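Local coordinates for protein UL37 (Suid herpesvirus 1, PDB 4K70) that is an inner tegument protein of the herpesvirus particle, probably helps control viral trafficking, and binds metal ions, represented here by its N-terminal half, at residues A[84-87]-A[88-92]; A[132-135]-A[136-140]; A[123-126]-A[127-131]; A[166-169]-A[170-173]. One frame throughout, in Å; residues are numbered along the deposited sequence.

Contact 1: residues A[84-87]-A[88-92]; sequences WDEG and TAPLL. With CA (calcium ion), chain E; NA (sodium ion), chain U.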
loop_
_atom_site.group_PDB
_atom_site.type_symbol
_atom_site.label_atom_id
_atom_site.label_comp_id
_atom_site.label_asym_id
_atom_site.label_seq_id
_atom_site.Cartn_x
_atom_site.Cartn_y
_atom_site.Cartn_z
ATOM N N TRP A 84 13.486 -5.765 3.350
ATOM C CA TRP A 84 12.626 -5.560 4.514
ATOM C C TRP A 84 12.071 -6.826 5.139
ATOM O O TRP A 84 11.559 -6.793 6.260
ATOM C CB TRP A 84 11.500 -4.545 4.202
ATOM C CG TRP A 84 11.987 -3.149 4.326
ATOM C CD1 TRP A 84 12.171 -2.242 3.315
ATOM C CD2 TRP A 84 12.401 -2.499 5.528
ATOM N NE1 TRP A 84 12.642 -1.056 3.827
ATOM C CE2 TRP A 84 12.801 -1.193 5.187
ATOM C CE3 TRP A 84 12.458 -2.894 6.873
ATOM C CZ2 TRP A 84 13.258 -0.272 6.139
ATOM C CZ3 TRP A 84 12.924 -1.983 7.821
ATOM C CH2 TRP A 84 13.314 -0.689 7.446
ATOM N N ASP A 85 12.186 -7.945 4.428
ATOM C CA ASP A 85 11.877 -9.247 5.013
ATOM C C ASP A 85 12.742 -9.560 6.231
ATOM O O ASP A 85 12.361 -10.361 7.086
ATOM C CB ASP A 85 12.014 -10.354 3.951
ATOM C CG ASP A 85 11.015 -10.183 2.823
ATOM O OD1 ASP A 85 9.812 -10.030 3.118
ATOM O OD2 ASP A 85 11.430 -10.161 1.645
ATOM N N GLU A 86 13.905 -8.922 6.311
ATOM C CA GLU A 86 14.799 -9.095 7.450
ATOM C C GLU A 86 14.570 -8.050 8.551
ATOM O O GLU A 86 15.296 -8.012 9.537
ATOM C CB GLU A 86 16.255 -9.057 6.965
ATOM C CG GLU A 86 16.499 -9.956 5.740
ATOM C CD GLU A 86 17.857 -9.736 5.110
ATOM O OE1 GLU A 86 18.728 -9.156 5.785
ATOM O OE2 GLU A 86 18.056 -10.119 3.942
ATOM N N GLY A 87 13.564 -7.195 8.385
ATOM C CA GLY A 87 13.233 -6.240 9.435
ATOM C C GLY A 87 14.236 -5.121 9.641
ATOM O O GLY A 87 15.031 -4.815 8.750
ATOM N N THR A 88 14.206 -4.501 10.818
ATOM C CA THR A 88 15.056 -3.333 11.083
ATOM C C THR A 88 16.505 -3.653 11.488
ATOM O O THR A 88 17.385 -2.798 11.364
ATOM C CB THR A 88 14.444 -2.417 12.159
ATOM O OG1 THR A 88 14.199 -3.180 13.346
ATOM C CG2 THR A 88 13.124 -1.803 11.658
ATOM N N ALA A 89 16.757 -4.869 11.974
ATOM C CA ALA A 89 18.068 -5.200 12.550
ATOM C C ALA A 89 19.277 -4.794 11.694
ATOM O O ALA A 89 20.201 -4.148 12.190
ATOM C CB ALA A 89 18.143 -6.689 12.945
ATOM N N PRO A 90 19.267 -5.161 10.406
ATOM C CA PRO A 90 20.389 -4.830 9.522
ATOM C C PRO A 90 20.594 -3.322 9.348
ATOM O O PRO A 90 21.733 -2.889 9.141
ATOM C CB PRO A 90 19.974 -5.450 8.186
ATOM C CG PRO A 90 18.988 -6.520 8.547
ATOM C CD PRO A 90 18.241 -5.959 9.716
ATOM N N LEU A 91 19.511 -2.543 9.397
ATOM C CA LEU A 91 19.624 -1.095 9.322
ATOM C C LEU A 91 20.233 -0.545 10.582
ATOM O O LEU A 91 21.107 0.316 10.532
ATOM C CB LEU A 91 18.259 -0.428 9.119
ATOM C CG LEU A 91 17.665 -0.598 7.735
ATOM C CD1 LEU A 91 16.448 0.325 7.584
ATOM C CD2 LEU A 91 18.731 -0.301 6.680
ATOM N N LEU A 92 19.732 -1.011 11.719
ATOM C CA LEU A 92 20.263 -0.579 12.996
ATOM C C LEU A 92 21.740 -0.948 13.095
ATOM O O LEU A 92 22.532 -0.226 13.696
ATOM C CB LEU A 92 19.488 -1.222 14.143
ATOM C CG LEU A 92 17.985 -0.943 14.151
ATOM C CD1 LEU A 92 17.352 -1.421 15.448
ATOM C CD2 LEU A 92 17.711 0.529 13.924
HETATM CA CA CA E . 13.634 -10.845 0.806
HETATM NA NA NA U . 20.150 -7.778 4.843
HETATM O O HOH W 1 15.082 -7.011 12.701
HETATM O O HOH W 2 19.419 -5.818 3.639
#
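In the metal-binding turn that leads into helix 89-98, Trp84 reaches forward along the chain to Thr88 and Leu91, while Glu86 leans toward Pro90. The indole uses the far end of its six-membered ring: CZ3 meets Thr88 CG2 at 3.8 Å, with the methyl at the ring edge near its plane. Beside it, Leu91 CD1 approaches the CZ2-CH2 bond obliquely, 3.3 Å from Trp84 CH2, and the two side chains cross at about a right angle. Trp84 NE1 is hydrogen-bonded to Phe176 O, which holds the ring's other end against helix 175-188. Thr88 OG1 has its partner in Asp135.

On the outer side, Glu86 puts CG anti to its own carbonyl carbon (chi1 -48°) and extends past the proline, with OE1 3.8 Å from Pro90 CG and bound to a sodium ion at 2.2 Å. Asp85 takes no part in the packing; with Asp83 it binds a calcium ion through OD2, at 2.5 Å. The backbone turns through Gly87 at positive phi, after Gly87 N has bonded to Trp84 O at 2.9 Å. One water accepts from Ala89 N at 2.8 Å and donates weakly to Glu86 O. An acidic loop with metals outside and an aromatic ring packed inside, running straight into a helix, describes this surface cation site.

Contact 2: residues A[132-135]-A[136-140]; sequences AAFD and EALAG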
loop_
_atom_site.group_PDB
_atom_site.type_symbol
_atom_site.label_atom_id
_atom_site.label_comp_id
_atom_site.label_asym_id
_atom_site.label_seq_id
_atom_site.Cartn_x
_atom_site.Cartn_y
_atom_site.Cartn_z
ATOM N N ALA A 132 12.026 2.408 14.764
ATOM C CA ALA A 132 11.146 2.116 15.889
ATOM C C ALA A 132 9.690 2.280 15.459
ATOM O O ALA A 132 8.827 1.476 15.829
ATOM C CB ALA A 132 11.463 3.025 17.078
ATOM N N ALA A 133 9.423 3.317 14.668
ATOM C CA ALA A 133 8.085 3.539 14.134
ATOM C C ALA A 133 7.698 2.415 13.174
ATOM O O ALA A 133 6.546 1.962 13.154
ATOM C CB ALA A 133 8.016 4.887 13.421
ATOM N N PHE A 134 8.655 1.988 12.360
ATOM C CA PHE A 134 8.402 0.910 11.411
ATOM C C PHE A 134 7.938 -0.310 12.194
ATOM O O PHE A 134 6.880 -0.863 11.909
ATOM C CB PHE A 134 9.655 0.605 10.593
ATOM C CG PHE A 134 9.528 -0.590 9.688
ATOM C CD1 PHE A 134 9.855 -1.856 10.146
ATOM C CD2 PHE A 134 9.090 -0.442 8.375
ATOM C CE1 PHE A 134 9.743 -2.961 9.308
ATOM C CE2 PHE A 134 8.975 -1.533 7.534
ATOM C CZ PHE A 134 9.305 -2.796 8.000
ATOM N N ASP A 135 8.713 -0.697 13.200
ATOM C CA ASP A 135 8.369 -1.852 14.023
ATOM C C ASP A 135 6.993 -1.716 14.668
ATOM O O ASP A 135 6.222 -2.669 14.702
ATOM C CB ASP A 135 9.439 -2.116 15.092
ATOM C CG ASP A 135 10.695 -2.768 14.520
ATOM O OD1 ASP A 135 10.597 -3.481 13.495
ATOM O OD2 ASP A 135 11.781 -2.566 15.098
ATOM N N GLU A 136 6.680 -0.532 15.179
ATOM C CA GLU A 136 5.361 -0.312 15.759
ATOM C C GLU A 136 4.251 -0.485 14.719
ATOM O O GLU A 136 3.208 -1.063 15.016
ATOM C CB GLU A 136 5.274 1.073 16.410
ATOM C CG GLU A 136 4.238 1.159 17.527
ATOM C CD GLU A 136 4.355 2.449 18.326
ATOM O OE1 GLU A 136 5.494 2.946 18.476
ATOM O OE2 GLU A 136 3.313 2.965 18.794
ATOM N N ALA A 137 4.476 0.009 13.504
ATOM C CA ALA A 137 3.470 -0.103 12.439
ATOM C C ALA A 137 3.142 -1.556 12.083
ATOM O O ALA A 137 2.028 -1.857 11.664
ATOM C CB ALA A 137 3.925 0.655 11.188
ATOM N N LEU A 138 4.117 -2.450 12.232
ATOM C CA LEU A 138 3.927 -3.855 11.860
ATOM C C LEU A 138 3.455 -4.731 13.009
ATOM O O LEU A 138 3.251 -5.924 12.834
ATOM C CB LEU A 138 5.222 -4.449 11.308
ATOM C CG LEU A 138 5.658 -3.977 9.926
ATOM C CD1 LEU A 138 7.044 -4.513 9.640
ATOM C CD2 LEU A 138 4.677 -4.449 8.873
ATOM N N ALA A 139 3.297 -4.147 14.189
ATOM C CA ALA A 139 2.930 -4.931 15.359
ATOM C C ALA A 139 1.413 -5.087 15.496
ATOM O O ALA A 139 0.922 -5.479 16.554
ATOM C CB ALA A 139 3.539 -4.327 16.626
ATOM N N GLY A 140 0.681 -4.778 14.422
ATOM C CA GLY A 140 -0.751 -5.032 14.347
ATOM C C GLY A 140 -1.050 -6.471 13.933
ATOM O O GLY A 140 -0.147 -7.312 13.912
#
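Phe134 and Leu138 meet one turn apart where helix 120-137 runs out, and the backbone bonds around them become less regular from one residue to the next. Glu136 N gives to Ala132 O at 3.0 Å and Ala137 N to Ala133 O at 2.9 Å, both as ordinary helical bonds bent only moderately. Leu138 N then has two acceptors: Phe134 O at 3.2 Å, with an N-H...O angle of 138°, and Asp135 O at 3.3 Å, a weak bond. Ala139 N gives to Glu136 O at 3.2 Å, a three-residue turn in place of the four-residue one.

Among the side chains, the carboxylate of Asp135 is claimed from outside the helix, since OD2 is hydrogen-bonded to Thr88 OG1, while its OD1 lies in plane at the edge of the Phe134 ring. With CG anti to the backbone N (chi1 174°), that ring stands out from the helix, across its axis, where Leu138 from the next turn comes over one face. Leu138 CG sits 4.2 Å above that face, offset toward the rim, and Trp84 stacks on the opposite face. Tyr183 of helix 175-188 touches both Phe134 and Leu138.

The chemistry implies a helix that unwinds gradually: the last N-H groups are satisfied by a shared bond and a shortened turn instead of straight four-residue bonds, and the Asp135 carboxylate finds its partner in the Thr88 hydroxyl.

Contact 3: residues A[123-126]-A[127-131]; sequences MFRL and VSEWC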
loop_
_atom_site.group_PDB
_atom_site.type_symbol
_atom_site.label_atom_id
_atom_site.label_comp_id
_atom_site.label_asym_id
_atom_site.label_seq_id
_atom_site.Cartn_x
_atom_site.Cartn_y
_atom_site.Cartn_z
ATOM N N MET A 123 21.628 11.206 11.402
ATOM C CA MET A 123 21.138 9.985 10.771
ATOM C C MET A 123 20.934 8.855 11.783
ATOM O O MET A 123 19.958 8.124 11.702
ATOM C CB MET A 123 22.034 9.582 9.602
ATOM C CG MET A 123 21.920 10.542 8.412
ATOM S SD MET A 123 20.258 10.675 7.641
ATOM C CE MET A 123 19.526 12.016 8.592
ATOM N N PHE A 124 21.828 8.734 12.757
ATOM C CA PHE A 124 21.672 7.726 13.794
ATOM C C PHE A 124 20.377 7.935 14.564
ATOM O O PHE A 124 19.616 6.999 14.782
ATOM C CB PHE A 124 22.861 7.735 14.766
ATOM C CG PHE A 124 22.755 6.689 15.848
ATOM C CD1 PHE A 124 23.091 5.367 15.586
ATOM C CD2 PHE A 124 22.289 7.019 17.113
ATOM C CE1 PHE A 124 22.972 4.397 16.564
ATOM C CE2 PHE A 124 22.170 6.050 18.097
ATOM C CZ PHE A 124 22.509 4.737 17.823
ATOM N N ARG A 125 20.139 9.171 14.989
ATOM C CA ARG A 125 18.950 9.503 15.759
ATOM C C ARG A 125 17.646 9.315 14.969
ATOM O O ARG A 125 16.746 8.608 15.420
ATOM C CB ARG A 125 19.055 10.940 16.318
ATOM C CG ARG A 125 17.928 11.348 17.275
ATOM C CD ARG A 125 18.078 12.803 17.780
ATOM N NE ARG A 125 18.052 13.764 16.682
ATOM C CZ ARG A 125 19.095 14.492 16.292
ATOM N NH1 ARG A 125 20.262 14.389 16.923
ATOM N NH2 ARG A 125 18.969 15.334 15.269
ATOM N N LEU A 126 17.532 9.955 13.804
ATOM C CA LEU A 126 16.290 9.891 13.030
ATOM C C LEU A 126 15.995 8.497 12.475
ATOM O O LEU A 126 14.856 8.057 12.513
ATOM C CB LEU A 126 16.279 10.907 11.885
ATOM C CG LEU A 126 16.166 12.384 12.282
ATOM C CD1 LEU A 126 16.187 13.265 11.040
ATOM C CD2 LEU A 126 14.913 12.645 13.115
ATOM N N VAL A 127 17.008 7.806 11.958
ATOM C CA VAL A 127 16.751 6.495 11.363
ATOM C C VAL A 127 16.415 5.464 12.435
ATOM O O VAL A 127 15.565 4.603 12.229
ATOM C CB VAL A 127 17.886 6.030 10.423
ATOM C CG1 VAL A 127 17.545 4.683 9.798
ATOM C CG2 VAL A 127 18.114 7.079 9.323
ATOM N N SER A 128 17.066 5.566 13.587
ATOM C CA SER A 128 16.706 4.748 14.732
ATOM C C SER A 128 15.243 4.956 15.087
ATOM O O SER A 128 14.521 3.996 15.299
ATOM C CB SER A 128 17.582 5.100 15.941
ATOM O OG SER A 128 18.894 4.569 15.788
ATOM N N GLU A 129 14.827 6.222 15.179
ATOM C CA GLU A 129 13.438 6.562 15.481
ATOM C C GLU A 129 12.499 6.050 14.415
ATOM O O GLU A 129 11.455 5.485 14.724
ATOM C CB GLU A 129 13.259 8.076 15.610
ATOM C CG GLU A 129 14.026 8.679 16.762
ATOM C CD GLU A 129 13.800 10.178 16.868
ATOM O OE1 GLU A 129 12.798 10.668 16.297
ATOM O OE2 GLU A 129 14.612 10.856 17.515
ATOM N N TRP A 130 12.879 6.243 13.157
ATOM C CA TRP A 130 12.073 5.767 12.044
ATOM C C TRP A 130 11.898 4.238 12.102
ATOM O O TRP A 130 10.779 3.729 11.954
ATOM C CB TRP A 130 12.682 6.223 10.715
ATOM C CG TRP A 130 11.781 6.021 9.527
ATOM C CD1 TRP A 130 10.941 6.942 8.970
ATOM C CD2 TRP A 130 11.639 4.821 8.747
ATOM N NE1 TRP A 130 10.292 6.389 7.891
ATOM C CE2 TRP A 130 10.697 5.091 7.739
ATOM C CE3 TRP A 130 12.221 3.550 8.806
ATOM C CZ2 TRP A 130 10.313 4.127 6.791
ATOM C CZ3 TRP A 130 11.839 2.595 7.866
ATOM C CH2 TRP A 130 10.899 2.891 6.873
ATOM N N CYS A 131 12.989 3.505 12.344
ATOM C CA CYS A 131 12.901 2.043 12.509
ATOM C C CYS A 131 11.999 1.643 13.676
ATOM O O CYS A 131 11.289 0.651 13.592
ATOM C CB CYS A 131 14.293 1.392 12.680
ATOM S SG CYS A 131 15.319 1.455 11.185
#
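Phe124 and Ser128 stand one turn apart in the first half of helix 120-137, a regular alpha-helix whose successive faces meet different parts of the fold. The backbone bonds come first: Val127 N to Met123 O at 3.0 Å, Glu129 N to Arg125 O at 3.1 Å and Trp130 N to Leu126 O at 2.8 Å, all only moderately bent. Val127 also brings its CG2 methyl to 3.2 Å from Met123 O.

Apolar packing lies on the buried side, with Met123 on helix 63-78 and Val127 on Leu95 and Phe176.

Of the charged groups, Arg125 and Glu129 run side by side and point the same way, yet their contact is through the aliphatic part: Glu129 OE2 rests 3.4 Å from Arg125 CG, and Arg125 NE stays beyond salt-bridge range. The arginine chain bends at chi3, while the glutamate gives its OE1 to a salt bridge with Arg167, modelled at an implausibly short distance.

The last kind is the side-chain-to-backbone bond. The Trp130 indole leads away from the preceding turn, and its NE1 is hydrogen-bonded to Leu163 O. Phe124 O accepts twice, from Ser128 N at 3.2 Å, a donor above the carbonyl plane, and from Ser128 OG at 2.7 Å. With chi1 at -75° the serine folds back along the helix, and its OG lies 4.0 Å above the centre of the Phe124 ring.

Contact 4: residues A[166-169]-A[170-173]; sequences PRFA and TLYD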
loop_
_atom_site.group_PDB
_atom_site.type_symbol
_atom_site.label_atom_id
_atom_site.label_comp_id
_atom_site.label_asym_id
_atom_site.label_seq_id
_atom_site.Cartn_x
_atom_site.Cartn_y
_atom_site.Cartn_z
ATOM N N PRO A 166 6.638 15.037 9.330
ATOM C CA PRO A 166 7.628 16.046 8.934
ATOM C C PRO A 166 9.009 15.860 9.577
ATOM O O PRO A 166 10.008 16.166 8.939
ATOM C CB PRO A 166 6.991 17.366 9.400
ATOM C CG PRO A 166 5.497 17.088 9.337
ATOM C CD PRO A 166 5.378 15.641 9.796
ATOM N N ARG A 167 9.076 15.368 10.802
ATOM C CA ARG A 167 10.393 15.171 11.413
ATOM C C ARG A 167 11.231 14.162 10.619
ATOM O O ARG A 167 12.465 14.149 10.716
ATOM C CB ARG A 167 10.275 14.755 12.877
ATOM C CG ARG A 167 9.848 13.339 13.075
ATOM C CD ARG A 167 9.579 13.026 14.547
ATOM N NE ARG A 167 10.543 13.653 15.451
ATOM C CZ ARG A 167 11.815 13.296 15.570
ATOM N NH1 ARG A 167 12.295 12.311 14.825
ATOM N NH2 ARG A 167 12.611 13.928 16.431
ATOM N N PHE A 168 10.561 13.341 9.810
ATOM C CA PHE A 168 11.270 12.396 8.937
ATOM C C PHE A 168 11.335 12.875 7.498
ATOM O O PHE A 168 11.618 12.089 6.595
ATOM C CB PHE A 168 10.610 11.020 8.994
ATOM C CG PHE A 168 10.704 10.373 10.339
ATOM C CD1 PHE A 168 11.864 10.487 11.092
ATOM C CD2 PHE A 168 9.623 9.679 10.867
ATOM C CE1 PHE A 168 11.963 9.902 12.346
ATOM C CE2 PHE A 168 9.713 9.082 12.117
ATOM C CZ PHE A 168 10.885 9.198 12.862
ATOM N N ALA A 169 11.047 14.155 7.274
ATOM C CA ALA A 169 11.088 14.714 5.922
ATOM C C ALA A 169 12.426 14.521 5.206
ATOM O O ALA A 169 12.447 14.249 4.007
ATOM C CB ALA A 169 10.686 16.197 5.922
ATOM N N THR A 170 13.541 14.662 5.917
ATOM C CA THR A 170 14.841 14.486 5.262
ATOM C C THR A 170 15.111 13.025 4.874
ATOM O O THR A 170 15.991 12.765 4.056
ATOM C CB THR A 170 16.021 15.036 6.094
ATOM O OG1 THR A 170 16.065 14.391 7.374
ATOM C CG2 THR A 170 15.884 16.566 6.267
ATOM N N LEU A 171 14.334 12.085 5.425
ATOM C CA LEU A 171 14.477 10.667 5.048
ATOM C C LEU A 171 13.524 10.193 3.968
ATOM O O LEU A 171 13.684 9.084 3.450
ATOM C CB LEU A 171 14.258 9.745 6.250
ATOM C CG LEU A 171 15.008 10.049 7.530
ATOM C CD1 LEU A 171 14.597 9.027 8.582
ATOM C CD2 LEU A 171 16.515 10.048 7.283
ATOM N N TYR A 172 12.533 11.015 3.638
ATOM C CA TYR A 172 11.404 10.589 2.814
ATOM C C TYR A 172 11.768 10.067 1.420
ATOM O O TYR A 172 11.297 9.012 1.009
ATOM C CB TYR A 172 10.384 11.727 2.689
ATOM C CG TYR A 172 9.166 11.363 1.889
ATOM C CD1 TYR A 172 8.174 10.567 2.434
ATOM C CD2 TYR A 172 9.009 11.813 0.590
ATOM C CE1 TYR A 172 7.049 10.222 1.704
ATOM C CE2 TYR A 172 7.898 11.466 -0.158
ATOM C CZ TYR A 172 6.916 10.675 0.412
ATOM O OH TYR A 172 5.794 10.337 -0.310
ATOM N N ASP A 173 12.593 10.806 0.688
ATOM C CA ASP A 173 12.970 10.383 -0.649
ATOM C C ASP A 173 14.019 9.251 -0.636
ATOM O O ASP A 173 14.433 8.795 -1.688
ATOM C CB ASP A 173 13.513 11.568 -1.448
ATOM C CG ASP A 173 13.739 11.237 -2.924
ATOM O OD1 ASP A 173 12.780 10.802 -3.590
ATOM O OD2 ASP A 173 14.879 11.408 -3.417
HETATM O O HOH W 3 13.719 15.386 8.751
HETATM O O HOH W 4 13.234 13.514 1.299
#
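Phe168 and Leu171 pack together in a run of tight three-residue turns, part of the loop that leads to helix 175-188. The run starts at Pro166, whose O takes the bond from Ala169 N at 2.8 Å. Next, Arg167 lays its CG 3.9 Å above the centre of the Phe168 ring, shielding that face. Its backbone O reaches the following residues through a water, which donates to Arg167 O at 2.6 Å and accepts from Thr170 N at 2.9 Å.

Phe168 comes third. Its O receives Leu171 N at 3.0 Å, the donor lying well above the carbonyl plane, and its CD1 meets Leu171 CD1 at 4.0 Å, the methyl approaching obliquely as the two side chains pass. The ring also stands edge-to-face with Trp130 of helix 120-137.

Ala169 ends the segment, its side chain turned onto His439 and Ala442 of helix 438-458. Tyr172 continues onto that helix through Val440, and its OH is hydrogen-bonded to Pro390 O. Ala169 O is gripped twice: Tyr172 N comes from 71° out of the carbonyl plane, and a second water donates at 2.9 Å to Ala169 O while accepting from Asp173 N.

Contacts 3 and 2 follow one another on helix 120-137, their centres 14 Å apart, and that helix lies between contact 1 and contact 4. Contact 1 packs on both: Thr88 CG2 lies 3.6 Å from Cys131 CB of contact 3, and Trp84 reaches Trp130 of contact 3 and Phe134 of contact 2. A probable hydrogen bond, Thr88 OG1 to Asp135 OD2 at 3.0 Å, is the polar tie between contacts 1 and 2. Contact 4 closes against contact 3, where Phe168 CZ comes 3.6 Å from Trp130 N, but stays about 9 Å from contact 1 at the nearest atoms. Within contact 1 Asp85 binds calcium and Glu86 sodium; the Phe134 side chain is about 9 Å from a bound sodium ion.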